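Long-range contacts in methionine gamma-lyase (Trichomonas vaginalis, PDB 1E5E), which belongs to the Cys/Met metabolism family of pyridoxal-phosphate-dependent enzymes, whose members share the large-domain and small-domain architecture of fold type I: residues 285-290 against 310-315; 156-161 against 371-376; 74-79 against 195-200; 182-187 against 202-207. All coordinates share one frame; numbering follows the deposited sequence.

Contact 1: residues 285-290 against 310-315; sequences EKVYYP and SMITFI. With SO4 (sulfate ion), chain E.
K286-Y288 and M311-I315 run antiparallel as neighbouring strands, their directions 160° apart and their axes 4.7 Å apart at closest approach, with K286/I315 and Y288/T313 as hydrogen-bonded pairs and V287/F314 as the non-hydrogen-bonded pair between them. A classic beta bulge starts the pairing: I315 O accepts from E285 N at 2.8 Å and, more weakly, from K286 N at 3.3 Å. Within this chain 284-288 is an outermost strand of the five-stranded mixed sheet, and 311-316 continues the sheet toward 371-375. On the face of V287 and F314, V287 CG1 meets I312 CG2 at 3.7 Å, while V287 CG2 runs alongside F314 CB; L278 and A275 of helix 260-279 cover V287 and I312. On the other face, Y288 CE1 reaches I315 CD1 at 4.2 Å, and K286 CG sits over one face of the Y288 ring, toward its rim. T313 OG1 is hydrogen-bonded to P159 O. The K286 chain bends at chi2 (91°) and carries its amine away from the sheet to a sulfate ion, likely a leftover of crystallisation; the modelled bond is very short, so its length is doubtful. Beyond the paired strands, the Y289 ring presents its edge to M311 O, which lies in the ring plane 3.2 Å from Y289 CD1, while Y289 OH is bonded to G309 O.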
# COMPACT_ATOMS: atom_id res chain seq x y z
N GLU A 285 -34.19 26.93 -10.25
CA GLU A 285 -34.27 27.91 -11.31
C GLU A 285 -33.86 27.33 -12.65
O GLU A 285 -34.50 27.55 -13.67
CB GLU A 285 -33.40 29.11 -10.92
CG GLU A 285 -33.21 30.16 -12.01
CD GLU A 285 -32.21 31.19 -11.39
OE1 GLU A 285 -31.19 31.39 -12.09
OE2 GLU A 285 -32.42 31.72 -10.28
N LYS A 286 -32.72 26.65 -12.62
CA LYS A 286 -32.08 26.23 -13.86
C LYS A 286 -31.26 24.96 -13.67
O LYS A 286 -30.59 24.87 -12.63
CB LYS A 286 -31.05 27.36 -14.20
CG LYS A 286 -30.39 27.08 -15.55
CD LYS A 286 -31.10 27.69 -16.74
CE LYS A 286 -30.89 26.88 -18.01
NZ LYS A 286 -31.69 27.28 -19.20
N VAL A 287 -31.25 24.07 -14.65
CA VAL A 287 -30.40 22.88 -14.54
C VAL A 287 -29.56 22.81 -15.82
O VAL A 287 -30.04 22.85 -16.94
CB VAL A 287 -31.14 21.55 -14.37
CG1 VAL A 287 -30.12 20.38 -14.31
CG2 VAL A 287 -32.01 21.51 -13.12
N TYR A 288 -28.26 22.76 -15.65
CA TYR A 288 -27.28 22.59 -16.72
C TYR A 288 -26.87 21.12 -16.74
O TYR A 288 -26.45 20.59 -15.68
CB TYR A 288 -26.03 23.41 -16.41
CG TYR A 288 -26.21 24.91 -16.57
CD1 TYR A 288 -25.74 25.79 -15.62
CD2 TYR A 288 -26.86 25.42 -17.70
CE1 TYR A 288 -25.93 27.16 -15.77
CE2 TYR A 288 -27.04 26.78 -17.85
CZ TYR A 288 -26.58 27.65 -16.89
OH TYR A 288 -26.74 29.01 -17.02
N TYR A 289 -27.13 20.40 -17.80
CA TYR A 289 -26.79 18.99 -18.01
C TYR A 289 -26.57 18.87 -19.51
O TYR A 289 -27.51 19.19 -20.21
CB TYR A 289 -27.87 17.97 -17.59
CG TYR A 289 -27.42 16.52 -17.73
CD1 TYR A 289 -26.27 16.08 -17.08
CD2 TYR A 289 -28.08 15.59 -18.51
CE1 TYR A 289 -25.80 14.78 -17.23
CE2 TYR A 289 -27.63 14.29 -18.67
CZ TYR A 289 -26.49 13.89 -18.01
OH TYR A 289 -26.00 12.58 -18.15
N PRO A 290 -25.50 18.25 -19.99
CA PRO A 290 -25.28 18.19 -21.44
C PRO A 290 -26.32 17.39 -22.16
O PRO A 290 -26.58 17.61 -23.36
CB PRO A 290 -23.87 17.60 -21.57
CG PRO A 290 -23.21 18.00 -20.29
CD PRO A 290 -24.29 17.88 -19.22
N SER A 310 -21.69 12.60 -15.80
CA SER A 310 -22.44 12.51 -14.55
C SER A 310 -22.36 13.81 -13.77
O SER A 310 -22.87 13.79 -12.66
CB SER A 310 -21.97 11.28 -13.77
OG SER A 310 -20.79 11.58 -13.05
N MET A 311 -21.86 14.86 -14.42
CA MET A 311 -21.83 16.19 -13.82
C MET A 311 -23.19 16.86 -14.13
O MET A 311 -23.71 16.80 -15.24
CB MET A 311 -20.71 17.11 -14.33
CG MET A 311 -19.28 16.56 -14.08
SD MET A 311 -19.00 16.14 -12.35
CE MET A 311 -19.02 17.69 -11.53
N ILE A 312 -23.73 17.55 -13.13
CA ILE A 312 -24.98 18.27 -13.25
C ILE A 312 -24.77 19.58 -12.51
O ILE A 312 -24.42 19.46 -11.34
CB ILE A 312 -26.18 17.53 -12.64
CG1 ILE A 312 -26.50 16.17 -13.29
CG2 ILE A 312 -27.43 18.42 -12.78
CD1 ILE A 312 -27.60 15.40 -12.51
N THR A 313 -25.03 20.74 -13.09
CA THR A 313 -24.88 21.96 -12.27
C THR A 313 -26.23 22.67 -12.19
O THR A 313 -26.94 22.65 -13.20
CB THR A 313 -23.79 22.85 -12.88
OG1 THR A 313 -22.52 22.20 -12.70
CG2 THR A 313 -23.76 24.22 -12.22
N PHE A 314 -26.65 23.18 -11.04
CA PHE A 314 -27.98 23.74 -10.97
C PHE A 314 -27.96 24.93 -10.02
O PHE A 314 -27.06 25.20 -9.22
CB PHE A 314 -29.10 22.76 -10.59
CG PHE A 314 -28.92 22.11 -9.23
CD1 PHE A 314 -27.99 21.09 -9.04
CD2 PHE A 314 -29.70 22.48 -8.18
CE1 PHE A 314 -27.83 20.50 -7.80
CE2 PHE A 314 -29.56 21.90 -6.91
CZ PHE A 314 -28.61 20.90 -6.74
N ILE A 315 -28.97 25.77 -10.29
CA ILE A 315 -29.14 27.01 -9.52
C ILE A 315 -30.52 27.01 -8.89
O ILE A 315 -31.55 26.66 -9.49
CB ILE A 315 -28.88 28.23 -10.40
CG1 ILE A 315 -27.55 28.22 -11.15
CG2 ILE A 315 -28.99 29.53 -9.60
CD1 ILE A 315 -27.53 29.15 -12.38
S SO4 E . -34.82 25.59 -18.94
O1 SO4 E . -35.55 24.78 -17.90
O2 SO4 E . -35.16 27.03 -18.76
O3 SO4 E . -35.30 25.10 -20.29
O4 SO4 E . -33.35 25.38 -18.86

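Contact 2: residues 156-161 against 371-376; sequences PANPTL and MIRLSV. With PPJ (N-(hydroxy{3-hydroxy-2-methyl-5-[(phosphonooxy)methyl]pyridin-4-yl}methyl)norvaline), chain C.
N158 and R373 form a buried polar contact between the two sheets of the subunit: N158 lies in the loop that follows strand 148-154 of the seven-stranded sheet, R373 on strand 371-375 of the five-stranded one. R373 NH1 donates to N158 OD1 at 3.0 Å, reaching the oxygen from the side (C=O...N angle 107°) and tilted out of the amide plane, although the oxygen lies in the plane of the guanidinium. The two flat groups are turned 42° against each other. PPJ completes the network. R373 NH1 bonds PPJ O at 2.7 Å and R373 NH2 bonds PPJ OXT at 2.9 Å, so the guanidinium meets both carboxylate oxygens with its edge. N158 ND2 also donates to PPJ O, at 3.2 Å, and weakly to PPJ O3. PPJ O is thus held by two residues, and the amide rotation is fixed by arginine on its oxygen and ligand on its nitrogen. The R373 chain runs extended through chi1 and chi2, putting CD 3.9 Å from P159 CB; the bend at chi3 (70°) then turns the guanidinium toward N158 and the ligand. P159 follows a cis peptide bond. T160 CG2 packs obliquely against M371 SD at 4.2 Å. E154 OE1 accepts from N158 N; Y56 and R58 of the second subunit also hydrogen-bond PPJ. An arginine of the small domain gripping a ligand carboxylate edge-on, with a large-domain amide beside it, is typical of the active site of fold type I pyridoxal-phosphate enzymes.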
# COMPACT_ATOMS: atom_id res chain seq x y z
N PRO A 156 -17.13 19.59 -20.99
CA PRO A 156 -17.90 20.71 -20.45
C PRO A 156 -17.11 21.45 -19.39
O PRO A 156 -16.29 20.81 -18.69
CB PRO A 156 -19.14 20.07 -19.84
CG PRO A 156 -19.23 18.68 -20.42
CD PRO A 156 -17.79 18.31 -20.71
N ALA A 157 -17.32 22.76 -19.24
CA ALA A 157 -16.54 23.55 -18.31
C ALA A 157 -16.87 23.40 -16.83
O ALA A 157 -18.00 23.18 -16.40
CB ALA A 157 -16.69 25.06 -18.61
N ASN A 158 -15.82 23.53 -16.02
CA ASN A 158 -15.96 23.40 -14.56
C ASN A 158 -16.13 24.80 -14.02
O ASN A 158 -15.19 25.58 -14.18
CB ASN A 158 -14.69 22.74 -14.00
CG ASN A 158 -14.75 22.55 -12.50
OD1 ASN A 158 -15.75 22.90 -11.85
ND2 ASN A 158 -13.69 21.93 -11.95
N PRO A 159 -17.27 25.15 -13.45
CA PRO A 159 -18.35 24.24 -13.15
C PRO A 159 -19.66 24.46 -13.88
O PRO A 159 -20.64 23.75 -13.59
CB PRO A 159 -18.56 24.65 -11.68
CG PRO A 159 -18.54 26.15 -11.74
CD PRO A 159 -17.54 26.49 -12.84
N THR A 160 -19.74 25.38 -14.82
CA THR A 160 -21.03 25.64 -15.51
C THR A 160 -21.49 24.61 -16.53
O THR A 160 -22.68 24.53 -16.88
CB THR A 160 -20.94 27.02 -16.17
OG1 THR A 160 -19.99 26.92 -17.23
CG2 THR A 160 -20.39 28.06 -15.16
N LEU A 161 -20.62 23.71 -16.98
CA LEU A 161 -20.83 22.69 -17.96
C LEU A 161 -21.08 23.29 -19.34
O LEU A 161 -21.63 22.68 -20.26
CB LEU A 161 -21.94 21.70 -17.59
CG LEU A 161 -21.85 21.12 -16.16
CD1 LEU A 161 -22.96 20.12 -15.88
CD2 LEU A 161 -20.46 20.53 -15.92
N MET A 371 -25.34 28.85 -7.56
CA MET A 371 -24.94 27.68 -8.30
C MET A 371 -24.41 26.55 -7.41
O MET A 371 -23.67 26.78 -6.46
CB MET A 371 -23.91 28.13 -9.31
CG MET A 371 -23.45 27.04 -10.29
SD MET A 371 -22.62 27.86 -11.65
CE MET A 371 -23.94 28.39 -12.72
N ILE A 372 -24.89 25.35 -7.68
CA ILE A 372 -24.48 24.12 -7.01
C ILE A 372 -23.90 23.15 -8.04
O ILE A 372 -24.52 23.00 -9.11
CB ILE A 372 -25.70 23.47 -6.33
CG1 ILE A 372 -26.17 24.39 -5.21
CG2 ILE A 372 -25.36 22.09 -5.74
CD1 ILE A 372 -27.56 24.15 -4.66
N ARG A 373 -22.79 22.48 -7.75
CA ARG A 373 -22.24 21.49 -8.70
C ARG A 373 -22.36 20.08 -8.12
O ARG A 373 -21.95 19.80 -6.99
CB ARG A 373 -20.80 21.83 -9.08
CG ARG A 373 -20.20 20.97 -10.19
CD ARG A 373 -18.66 21.08 -10.21
NE ARG A 373 -18.10 20.40 -9.02
CZ ARG A 373 -16.79 20.45 -8.69
NH1 ARG A 373 -15.92 21.12 -9.43
NH2 ARG A 373 -16.37 19.82 -7.60
N LEU A 374 -22.80 19.11 -8.91
CA LEU A 374 -23.07 17.77 -8.44
C LEU A 374 -22.32 16.79 -9.34
O LEU A 374 -22.43 17.00 -10.54
CB LEU A 374 -24.56 17.44 -8.49
CG LEU A 374 -25.06 16.03 -8.25
CD1 LEU A 374 -24.86 15.56 -6.80
CD2 LEU A 374 -26.55 15.96 -8.63
N SER A 375 -21.75 15.74 -8.75
CA SER A 375 -21.08 14.72 -9.50
C SER A 375 -21.78 13.43 -9.07
O SER A 375 -21.81 13.21 -7.87
CB SER A 375 -19.58 14.56 -9.12
OG SER A 375 -19.00 13.64 -10.07
N VAL A 376 -22.53 12.81 -9.96
CA VAL A 376 -23.39 11.71 -9.55
C VAL A 376 -22.57 10.42 -9.57
O VAL A 376 -21.88 10.19 -10.57
CB VAL A 376 -24.56 11.59 -10.54
CG1 VAL A 376 -25.43 10.36 -10.33
CG2 VAL A 376 -25.41 12.86 -10.46
N1 PPJ C . -8.77 19.94 -14.03
C2 PPJ C . -10.07 19.86 -13.71
C6 PPJ C . -7.81 20.04 -13.07
C2A PPJ C . -11.14 20.17 -14.56
C3 PPJ C . -10.35 19.71 -12.33
O3 PPJ C . -11.62 19.78 -12.02
C4 PPJ C . -9.36 19.61 -11.35
C4A PPJ C . -9.76 19.47 -9.99
C5 PPJ C . -8.03 19.84 -11.70
N PPJ C . -10.95 19.90 -9.51
C5A PPJ C . -6.91 19.60 -10.83
OP4 PPJ C . -6.74 18.32 -10.71
P PPJ C . -6.08 17.92 -9.32
OP1 PPJ C . -5.86 16.34 -9.42
OP2 PPJ C . -7.05 18.31 -8.16
OP3 PPJ C . -4.68 18.64 -9.10
CA PPJ C . -11.39 19.69 -8.24
CB PPJ C . -10.53 19.91 -7.07
C PPJ C . -12.71 20.20 -8.02
CG PPJ C . -10.06 21.26 -6.67
CD PPJ C . -10.86 21.72 -5.55
O PPJ C . -13.28 20.83 -8.98
OXT PPJ C . -13.50 19.66 -7.12

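Contact 3: residues 74-79 against 195-200; sequences LEKTEA and PVDFGV
T77 CG2 meets V196 CG1 at 3.7 Å, the two side chains crossing at about a right angle; this is one of two methyl contacts that V196 makes in a small, partly buried junction. The other methyl, V196 CG2, lies 3.5 Å from E75 O and also approaches K76 O, so it packs mainly on the two carbonyls. E75 bends at chi2 (-77°), which folds its carboxylate back and places OE1 3.5 Å from P195 CD. Two waters bridge the segments. One donates to both E75 O and E75 OE1 and accepts from V196 N; the second accepts from K76 NZ and donates to D197 OD2. The charges themselves stay apart, K76 NZ lying 4.5 Å from D197 OD1, beyond a salt bridge. In the next shell, E75 OE2 accepts from N185 ND2 and is hydrogen-bonded to H205 NE2, while OE1 is bonded to N194 ND2; the buried carboxylate is thereby pinned at both oxygens. T77 OG1 bonds A79 O at 2.9 Å as the chain turns into strand 79-83. On the other side, F198 N to P195 O and G199 N to V196 O close tight turns, and P195 leans on A183 and V203 of the seven-stranded sheet. K76, with positive phi (59°), is the first residue to leave helical angles after helix 62-75. The contact therefore sets a Schellman motif at that helix end against a short 3-10 turn in the connection between strands 180-184 and 202-206.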
# COMPACT_ATOMS: atom_id res chain seq x y z
N LEU A 74 -6.54 4.60 -24.76
CA LEU A 74 -7.91 5.07 -24.62
C LEU A 74 -8.16 6.46 -25.20
O LEU A 74 -9.27 6.70 -25.69
CB LEU A 74 -8.36 5.04 -23.14
CG LEU A 74 -8.46 3.58 -22.59
CD1 LEU A 74 -8.63 3.60 -21.07
CD2 LEU A 74 -9.65 2.86 -23.23
N GLU A 75 -7.17 7.36 -25.22
CA GLU A 75 -7.31 8.68 -25.78
C GLU A 75 -6.90 8.79 -27.25
O GLU A 75 -6.91 9.84 -27.88
CB GLU A 75 -6.51 9.69 -24.94
CG GLU A 75 -7.24 9.97 -23.60
CD GLU A 75 -8.44 10.92 -23.78
OE1 GLU A 75 -8.90 11.09 -24.93
OE2 GLU A 75 -8.98 11.47 -22.80
N LYS A 76 -6.39 7.72 -27.81
CA LYS A 76 -5.84 7.58 -29.13
C LYS A 76 -4.68 8.54 -29.35
O LYS A 76 -4.60 9.18 -30.40
CB LYS A 76 -6.95 7.75 -30.18
CG LYS A 76 -8.07 6.72 -30.11
CD LYS A 76 -9.15 7.08 -31.16
CE LYS A 76 -10.01 5.85 -31.43
NZ LYS A 76 -11.37 6.20 -31.98
N THR A 77 -3.79 8.67 -28.38
CA THR A 77 -2.65 9.57 -28.51
C THR A 77 -1.38 8.73 -28.65
O THR A 77 -1.45 7.57 -28.22
CB THR A 77 -2.52 10.52 -27.31
OG1 THR A 77 -2.41 9.75 -26.12
CG2 THR A 77 -3.74 11.46 -27.25
N GLU A 78 -0.28 9.25 -29.16
CA GLU A 78 0.90 8.39 -29.22
C GLU A 78 1.43 8.06 -27.81
O GLU A 78 2.08 7.04 -27.62
CB GLU A 78 2.05 9.12 -29.94
CG GLU A 78 1.62 9.39 -31.40
CD GLU A 78 2.66 10.14 -32.21
OE1 GLU A 78 3.59 10.77 -31.70
OE2 GLU A 78 2.52 10.11 -33.46
N ALA A 79 1.31 8.98 -26.86
CA ALA A 79 1.98 8.81 -25.58
C ALA A 79 1.12 9.41 -24.48
O ALA A 79 0.15 10.14 -24.76
CB ALA A 79 3.37 9.47 -25.64
N PRO A 195 -10.69 14.05 -27.39
CA PRO A 195 -10.56 15.35 -28.00
C PRO A 195 -9.65 15.40 -29.21
O PRO A 195 -9.96 16.23 -30.10
CB PRO A 195 -10.13 16.29 -26.89
CG PRO A 195 -10.52 15.55 -25.62
CD PRO A 195 -10.46 14.09 -25.92
N VAL A 196 -8.65 14.55 -29.38
CA VAL A 196 -7.80 14.54 -30.56
C VAL A 196 -8.61 14.27 -31.82
O VAL A 196 -8.15 14.69 -32.88
CB VAL A 196 -6.62 13.54 -30.53
CG1 VAL A 196 -5.73 13.82 -29.32
CG2 VAL A 196 -7.13 12.10 -30.51
N ASP A 197 -9.77 13.62 -31.75
CA ASP A 197 -10.63 13.38 -32.87
C ASP A 197 -11.03 14.71 -33.54
O ASP A 197 -11.46 14.73 -34.70
CB ASP A 197 -11.95 12.69 -32.50
CG ASP A 197 -11.81 11.23 -32.09
OD1 ASP A 197 -10.76 10.63 -32.40
OD2 ASP A 197 -12.74 10.72 -31.44
N PHE A 198 -11.09 15.79 -32.78
CA PHE A 198 -11.49 17.11 -33.21
C PHE A 198 -10.35 18.05 -33.58
O PHE A 198 -10.64 19.21 -33.95
CB PHE A 198 -12.40 17.75 -32.12
CG PHE A 198 -13.58 16.80 -31.94
CD1 PHE A 198 -14.68 16.81 -32.75
CD2 PHE A 198 -13.51 15.86 -30.93
CE1 PHE A 198 -15.72 15.91 -32.55
CE2 PHE A 198 -14.53 14.96 -30.72
CZ PHE A 198 -15.64 14.97 -31.53
N GLY A 199 -9.11 17.59 -33.51
CA GLY A 199 -7.94 18.35 -33.88
C GLY A 199 -7.13 18.81 -32.66
O GLY A 199 -6.16 19.56 -32.80
N VAL A 200 -7.56 18.47 -31.44
CA VAL A 200 -6.85 18.92 -30.23
C VAL A 200 -5.43 18.37 -30.20
O VAL A 200 -5.26 17.23 -30.64
CB VAL A 200 -7.64 18.58 -28.95
CG1 VAL A 200 -6.84 18.72 -27.66
CG2 VAL A 200 -8.87 19.49 -28.87
O HOH W 1 -8.05 12.30 -27.37
O HOH W 2 -12.68 8.15 -30.62

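Contact 4: residues 182-187 against 202-207; sequences IADNTF and VVVHSA. With PPJ (N-(hydroxy{3-hydroxy-2-methyl-5-[(phosphonooxy)methyl]pyridin-4-yl}methyl)norvaline), chain C.
T186 OG1 is gripped from two directions: S206 N donates to it across the contact at 3.0 Å, and it gives its own hydrogen to D184 OD1, in a bond modelled so short that its length is doubtful. D184 OD1 also accepts from T186 N at 3.1 Å, closing an Asx turn that holds the carboxylate in place. With chi1 at 175°, the D184 carboxylate reaches the ligand, OD2 lying 2.6 Å from PPJ N1, while CB rests against V204 CG2. At the ligand's phosphate, S206 OG donates to PPJ OP1 at 2.7 Å. Both residues sit at the ends of parallel strands, 180-184 and 202-206, neighbours inside the seven-stranded mixed sheet of the large domain, where strand ends of a fold type I enzyme line the cofactor pocket. The strands pair I182 with V202, A183 with V203 and D184 with V204, through A183 N to V202 O, V204 N to A183 O and N185 N to V204 O. On the face of I182 and V204, the I182 and V202 side chains lie side by side, pointing the same way; T93 and I97 of helix 86-97 touch I182, and I90 touches D184 and V204. On the side of V203, N185 CB packs on V203 CG1 at 3.5 Å. N185 and H205 run side by side with amide and ring planes 53° apart, and N185 ND2 and H205 NE2 both bond E75 OE2. H205 ND1 shares a water with T186 O, 2.8 Å from each.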
# COMPACT_ATOMS: atom_id res chain seq x y z
N ILE A 182 -4.97 22.69 -26.29
CA ILE A 182 -4.91 21.80 -25.14
C ILE A 182 -6.31 21.66 -24.56
O ILE A 182 -6.90 22.71 -24.25
CB ILE A 182 -3.93 22.33 -24.07
CG1 ILE A 182 -2.50 22.48 -24.63
CG2 ILE A 182 -3.93 21.40 -22.85
CD1 ILE A 182 -1.50 23.13 -23.68
N ALA A 183 -6.84 20.46 -24.45
CA ALA A 183 -8.20 20.34 -23.86
C ALA A 183 -8.13 19.62 -22.52
O ALA A 183 -7.38 18.63 -22.49
CB ALA A 183 -9.06 19.55 -24.83
N ASP A 184 -8.78 20.11 -21.47
CA ASP A 184 -8.81 19.37 -20.19
C ASP A 184 -10.07 18.51 -20.23
O ASP A 184 -11.21 18.99 -20.18
CB ASP A 184 -8.72 20.31 -19.00
CG ASP A 184 -8.85 19.63 -17.65
OD1 ASP A 184 -9.30 18.47 -17.59
OD2 ASP A 184 -8.61 20.30 -16.63
N ASN A 185 -9.88 17.21 -20.41
CA ASN A 185 -10.91 16.22 -20.65
C ASN A 185 -11.34 15.46 -19.41
O ASN A 185 -11.95 14.39 -19.53
CB ASN A 185 -10.41 15.23 -21.73
CG ASN A 185 -11.50 14.42 -22.41
OD1 ASN A 185 -12.61 14.95 -22.59
ND2 ASN A 185 -11.27 13.14 -22.74
N THR A 186 -11.07 16.02 -18.24
CA THR A 186 -11.40 15.42 -16.97
C THR A 186 -12.87 15.09 -16.80
O THR A 186 -13.19 13.98 -16.42
CB THR A 186 -11.04 16.40 -15.83
OG1 THR A 186 -9.64 16.71 -15.85
CG2 THR A 186 -11.39 15.81 -14.47
N PHE A 187 -13.75 16.05 -17.04
CA PHE A 187 -15.20 15.84 -16.88
C PHE A 187 -15.71 14.78 -17.81
O PHE A 187 -16.63 14.07 -17.38
CB PHE A 187 -16.00 17.13 -17.10
CG PHE A 187 -16.06 18.00 -15.88
CD1 PHE A 187 -15.10 17.92 -14.88
CD2 PHE A 187 -17.04 18.97 -15.78
CE1 PHE A 187 -15.16 18.72 -13.76
CE2 PHE A 187 -17.13 19.78 -14.65
CZ PHE A 187 -16.20 19.65 -13.64
N VAL A 202 -3.04 18.28 -27.36
CA VAL A 202 -2.71 17.78 -26.06
C VAL A 202 -3.98 17.67 -25.21
O VAL A 202 -4.82 18.56 -25.21
CB VAL A 202 -1.74 18.70 -25.27
CG1 VAL A 202 -1.21 17.98 -24.03
CG2 VAL A 202 -0.55 19.19 -26.08
N VAL A 203 -4.14 16.54 -24.52
CA VAL A 203 -5.29 16.30 -23.66
C VAL A 203 -4.79 16.07 -22.25
O VAL A 203 -3.87 15.27 -22.02
CB VAL A 203 -6.11 15.06 -24.12
CG1 VAL A 203 -7.28 14.78 -23.14
CG2 VAL A 203 -6.63 15.23 -25.55
N VAL A 204 -5.31 16.83 -21.27
CA VAL A 204 -4.88 16.61 -19.89
C VAL A 204 -6.08 16.12 -19.07
O VAL A 204 -7.24 16.30 -19.49
CB VAL A 204 -4.31 17.89 -19.27
CG1 VAL A 204 -3.05 18.35 -20.03
CG2 VAL A 204 -5.32 19.06 -19.32
N HIS A 205 -5.80 15.50 -17.92
CA HIS A 205 -6.78 15.04 -16.98
C HIS A 205 -6.28 15.15 -15.53
O HIS A 205 -5.12 14.89 -15.24
CB HIS A 205 -7.09 13.53 -17.05
CG HIS A 205 -7.72 13.04 -18.31
ND1 HIS A 205 -9.09 12.96 -18.46
CD2 HIS A 205 -7.19 12.61 -19.47
CE1 HIS A 205 -9.36 12.49 -19.67
NE2 HIS A 205 -8.22 12.29 -20.31
N SER A 206 -7.24 15.38 -14.66
CA SER A 206 -7.08 15.20 -13.24
C SER A 206 -7.57 13.74 -13.13
O SER A 206 -8.77 13.45 -13.15
CB SER A 206 -7.97 16.06 -12.37
OG SER A 206 -7.92 15.59 -11.01
N ALA A 207 -6.62 12.80 -13.01
CA ALA A 207 -6.96 11.38 -12.91
C ALA A 207 -7.53 11.11 -11.51
O ALA A 207 -8.28 10.15 -11.29
CB ALA A 207 -5.74 10.50 -13.19
N1 PPJ C . -8.77 19.94 -14.03
C2 PPJ C . -10.07 19.86 -13.71
C6 PPJ C . -7.81 20.04 -13.07
C2A PPJ C . -11.14 20.17 -14.56
C3 PPJ C . -10.35 19.71 -12.33
O3 PPJ C . -11.62 19.78 -12.02
C4 PPJ C . -9.36 19.61 -11.35
C4A PPJ C . -9.76 19.47 -9.99
C5 PPJ C . -8.03 19.84 -11.70
N PPJ C . -10.95 19.90 -9.51
C5A PPJ C . -6.91 19.60 -10.83
OP4 PPJ C . -6.74 18.32 -10.71
P PPJ C . -6.08 17.92 -9.32
OP1 PPJ C . -5.86 16.34 -9.42
OP2 PPJ C . -7.05 18.31 -8.16
OP3 PPJ C . -4.68 18.64 -9.10
CA PPJ C . -11.39 19.69 -8.24
CB PPJ C . -10.53 19.91 -7.07
C PPJ C . -12.71 20.20 -8.02
CG PPJ C . -10.06 21.26 -6.67
CD PPJ C . -10.86 21.72 -5.55
O PPJ C . -13.28 20.83 -8.98
OXT PPJ C . -13.50 19.66 -7.12
O HOH W 3 -11.19 12.03 -16.93

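Contact 1 and the 371-376 half of contact 2 share the five-stranded sheet, where strands 311-316 and 371-375 are neighbours; the two centres are 7 Å apart. Contacts 3 and 4 lie 11 Å apart in the other domain, where 202-206 and 180-184 belong to the seven-stranded sheet and helix 62-75 ends beside it. Along the chain, contacts 1 and 4 are nested within the loop closed by contact 2, whereas contact 3 crosses both 2 and 4. F187 of contact 4 packs on N158, L161 and M311, bringing the two sheets together. Contacts 2 and 4, 16 Å apart, both touch PPJ, so the ligand is held between the domains; contact 3 reaches contact 4 through E75.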